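Local coordinates for protein salicylaldehyde dehydrogenase NahF (Pseudomonas putida, PDB 4JZ6) that probably oxidises salicylaldehyde to salicylate with NAD+ as electron acceptor, a step in the bacterial degradation of naphthalene, at residues I233-I238 / K256-K262. Residues are numbered along the deposited sequence; the frame is centred on the assembly and turned at random.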
ATOM      1  N   ILE A 233      -6.735   7.791  13.575  1.00 35.29           N
ATOM      2  CA  ILE A 233      -5.798   6.771  13.121  1.00 32.18           C
ATOM      3  C   ILE A 233      -5.606   5.715  14.203  1.00 31.05           C
ATOM      4  O   ILE A 233      -5.512   4.522  13.904  1.00 28.66           O
ATOM      5  CB  ILE A 233      -4.435   7.394  12.743  1.00 30.34           C
ATOM      6  CG1 ILE A 233      -4.593   8.319  11.535  1.00 25.49           C
ATOM      7  CG2 ILE A 233      -3.408   6.315  12.437  1.00 29.29           C
ATOM      8  CD1 ILE A 233      -3.421   9.245  11.340  1.00 27.93           C
ATOM      9  N   SER A 234      -5.569   6.157  15.458  1.00 36.62           N
ATOM     10  CA  SER A 234      -5.398   5.255  16.595  1.00 38.65           C
ATOM     11  C   SER A 234      -6.699   4.555  16.959  1.00 37.32           C
ATOM     12  O   SER A 234      -6.714   3.672  17.813  1.00 41.54           O
ATOM     13  CB  SER A 234      -4.873   6.015  17.815  1.00 48.16           C
ATOM     14  OG  SER A 234      -3.668   6.698  17.519  1.00 57.58           O
ATOM     15  N   ALA A 235      -7.788   4.962  16.313  1.00 36.68           N
ATOM     16  CA  ALA A 235      -9.112   4.411  16.596  1.00 36.28           C
ATOM     17  C   ALA A 235      -9.305   3.028  15.979  1.00 37.56           C
ATOM     18  O   ALA A 235      -9.081   2.840  14.784  1.00 43.95           O
ATOM     19  CB  ALA A 235     -10.195   5.358  16.113  1.00 32.90           C
ATOM     20  N   LYS A 236      -9.738   2.075  16.801  1.00 31.80           N
ATOM     21  CA  LYS A 236      -9.950   0.701  16.357  1.00 37.29           C
ATOM     22  C   LYS A 236     -10.961   0.597  15.219  1.00 35.23           C
ATOM     23  O   LYS A 236     -10.895  -0.332  14.409  1.00 32.13           O
ATOM     24  CB  LYS A 236     -10.399  -0.179  17.527  1.00 47.10           C
ATOM     25  CG  LYS A 236      -9.287  -0.545  18.499  1.00 69.35           C
ATOM     26  CD  LYS A 236      -8.318  -1.562  17.895  1.00 81.10           C
ATOM     27  CE  LYS A 236      -7.153  -1.870  18.837  1.00 84.37           C
ATOM     28  NZ  LYS A 236      -7.586  -2.373  20.175  1.00 83.59           N
ATOM     29  N   GLU A 237     -11.892   1.550  15.161  1.00 26.71           N
ATOM     30  CA  GLU A 237     -12.945   1.531  14.150  1.00 24.96           C
ATOM     31  C   GLU A 237     -12.409   1.824  12.755  1.00 23.43           C
ATOM     32  O   GLU A 237     -12.870   1.245  11.769  1.00 22.72           O
ATOM     33  CB  GLU A 237     -14.046   2.538  14.496  1.00 30.30           C
ATOM     34  CG  GLU A 237     -14.808   2.236  15.779  1.00 30.63           C
ATOM     35  CD  GLU A 237     -14.142   2.816  17.012  1.00 36.75           C
ATOM     36  OE1 GLU A 237     -12.946   3.175  16.936  1.00 39.99           O
ATOM     37  OE2 GLU A 237     -14.823   2.917  18.059  1.00 41.18           O
ATOM     38  N   ILE A 238     -11.439   2.731  12.678  1.00 23.54           N
ATOM     39  CA  ILE A 238     -10.859   3.144  11.398  1.00 24.59           C
ATOM     40  C   ILE A 238      -9.914   2.082  10.818  1.00 24.27           C
ATOM     41  O   ILE A 238      -8.918   1.714  11.447  1.00 24.11           O
ATOM     42  CB  ILE A 238     -10.114   4.485  11.548  1.00 23.21           C
ATOM     43  CG1 ILE A 238     -11.117   5.616  11.792  1.00 23.57           C
ATOM     44  CG2 ILE A 238      -9.268   4.772  10.325  1.00 24.92           C
ATOM     45  CD1 ILE A 238     -12.190   5.708  10.734  1.00 22.94           C
ATOM     46  N   LYS A 256       2.122   7.552  11.798  1.00 29.37           N
ATOM     47  CA  LYS A 256       1.121   7.226  12.802  1.00 27.90           C
ATOM     48  C   LYS A 256       0.417   5.932  12.431  1.00 27.23           C
ATOM     49  O   LYS A 256       0.207   5.063  13.279  1.00 26.63           O
ATOM     50  CB  LYS A 256       0.111   8.366  12.952  1.00 27.27           C
ATOM     51  CG  LYS A 256       0.718   9.661  13.473  1.00 34.12           C
ATOM     52  CD  LYS A 256       1.100   9.548  14.944  1.00 45.31           C
ATOM     53  CE  LYS A 256       1.559  10.893  15.500  1.00 51.56           C
ATOM     54  NZ  LYS A 256       1.947  10.808  16.939  1.00 56.88           N
ATOM     55  N   ALA A 257       0.064   5.797  11.159  1.00 25.09           N
ATOM     56  CA  ALA A 257      -0.627   4.600  10.702  1.00 24.38           C
ATOM     57  C   ALA A 257       0.271   3.361  10.803  1.00 39.53           C
ATOM     58  O   ALA A 257      -0.215   2.234  10.966  1.00 30.67           O
ATOM     59  CB  ALA A 257      -1.116   4.787   9.294  1.00 23.42           C
ATOM     60  N   ALA A 258       1.579   3.574  10.710  1.00 35.69           N
ATOM     61  CA  ALA A 258       2.529   2.478  10.838  1.00 31.67           C
ATOM     62  C   ALA A 258       2.540   1.916  12.258  1.00 38.54           C
ATOM     63  O   ALA A 258       2.749   0.717  12.456  1.00 41.97           O
ATOM     64  CB  ALA A 258       3.910   2.928  10.434  1.00 28.43           C
ATOM     65  N   GLN A 259       2.306   2.776  13.245  1.00 38.01           N
ATOM     66  CA  GLN A 259       2.261   2.339  14.639  1.00 33.09           C
ATOM     67  C   GLN A 259       1.089   1.388  14.871  1.00 34.38           C
ATOM     68  O   GLN A 259       1.096   0.599  15.824  1.00 33.60           O
ATOM     69  CB  GLN A 259       2.174   3.538  15.588  1.00 28.60           C
ATOM     70  CG  GLN A 259       3.326   4.519  15.455  1.00 29.35           C
ATOM     71  CD  GLN A 259       3.161   5.730  16.352  1.00 39.06           C
ATOM     72  OE1 GLN A 259       2.761   5.611  17.512  1.00 37.77           O
ATOM     73  NE2 GLN A 259       3.467   6.910  15.817  1.00 45.91           N
ATOM     74  N   HIS A 260       0.090   1.461  13.990  1.00 33.69           N
ATOM     75  CA  HIS A 260      -1.073   0.579  14.067  1.00 32.21           C
ATOM     76  C   HIS A 260      -1.234  -0.290  12.819  1.00 30.81           C
ATOM     77  O   HIS A 260      -2.305  -0.861  12.590  1.00 26.59           O
ATOM     78  CB  HIS A 260      -2.344   1.389  14.320  1.00 30.89           C
ATOM     79  CG  HIS A 260      -2.246   2.296  15.505  1.00 31.21           C
ATOM     80  ND1 HIS A 260      -2.266   1.834  16.801  1.00 29.00           N
ATOM     81  CD2 HIS A 260      -2.104   3.642  15.589  1.00 33.38           C
ATOM     82  CE1 HIS A 260      -2.151   2.851  17.633  1.00 34.32           C
ATOM     83  NE2 HIS A 260      -2.053   3.961  16.925  1.00 35.25           N
ATOM     84  N   LEU A 261      -0.166  -0.380  12.023  1.00 28.44           N
ATOM     85  CA  LEU A 261      -0.126  -1.229  10.828  1.00 26.73           C
ATOM     86  C   LEU A 261      -1.284  -0.980   9.859  1.00 24.76           C
ATOM     87  O   LEU A 261      -1.804  -1.921   9.257  1.00 25.24           O
ATOM     88  CB  LEU A 261      -0.088  -2.727  11.202  1.00 25.28           C
ATOM     89  CG  LEU A 261       1.142  -3.402  11.829  1.00 27.21           C
ATOM     90  CD1 LEU A 261       2.411  -3.088  11.052  1.00 25.08           C
ATOM     91  CD2 LEU A 261       1.312  -3.021  13.295  1.00 38.40           C
ATOM     92  N   LYS A 262      -1.692   0.275   9.704  1.00 22.96           N
ATOM     93  CA  LYS A 262      -2.820   0.576   8.830  1.00 22.19           C
ATOM     94  C   LYS A 262      -2.359   1.048   7.462  1.00 21.62           C
ATOM     95  O   LYS A 262      -1.425   1.832   7.345  1.00 23.56           O
ATOM     96  CB  LYS A 262      -3.762   1.594   9.477  1.00 22.41           C
ATOM     97  CG  LYS A 262      -4.150   1.216  10.895  1.00 41.14           C
ATOM     98  CD  LYS A 262      -5.555   1.637  11.230  1.00 23.08           C
ATOM     99  CE  LYS A 262      -5.891   1.309  12.675  1.00 30.46           C
ATOM    100  NZ  LYS A 262      -7.259   1.778  13.038  1.00 23.97           N
TER
HETATM  101  O   HOH W   1      -6.363   1.187  15.978  1.00 31.69           O
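A Schellman motif closes helix 247-259, and beyond it His-260 and Lys-262 meet the loop that follows helix 225-233. Lys-262 N bonds to Ala-257 O and Leu-261 N to Ala-258 O, with Leu-261, at positive phi, as the C-prime residue; His-260 N is a second donor to Ala-257 O, from the opposite face of its plane. Ile-233 supplies the apolar part: chi1 -65° sets CG1 beside the backbone N and CG2 anti to it, bringing CG2 to 3.7 Å from Ala-257 CA, and the small alanine allows this closeness. Both residues also pack on Ile-241, so the two helix ends meet over strand 240-244, in the mainly parallel sheet of the Rossmann-like NAD-binding domain. His-260 NE2 donates to Ser-234 OG at 3.2 Å, the hydroxyl lying 36° out of the ring plane. Serine suits the place because it can also donate to the Asp-230 carbonyl. Replacing His-260 with alanine is likely to deprive Ser-234 OG of its imidazole donor and uncover Ser-234 CB. The long Lys-262 chain, which also lines a bound salicylaldehyde site, brings CE to 3.5 Å from Ile-233 O; its NZ is less surely placed, but as modelled bonds weakly to that carbonyl.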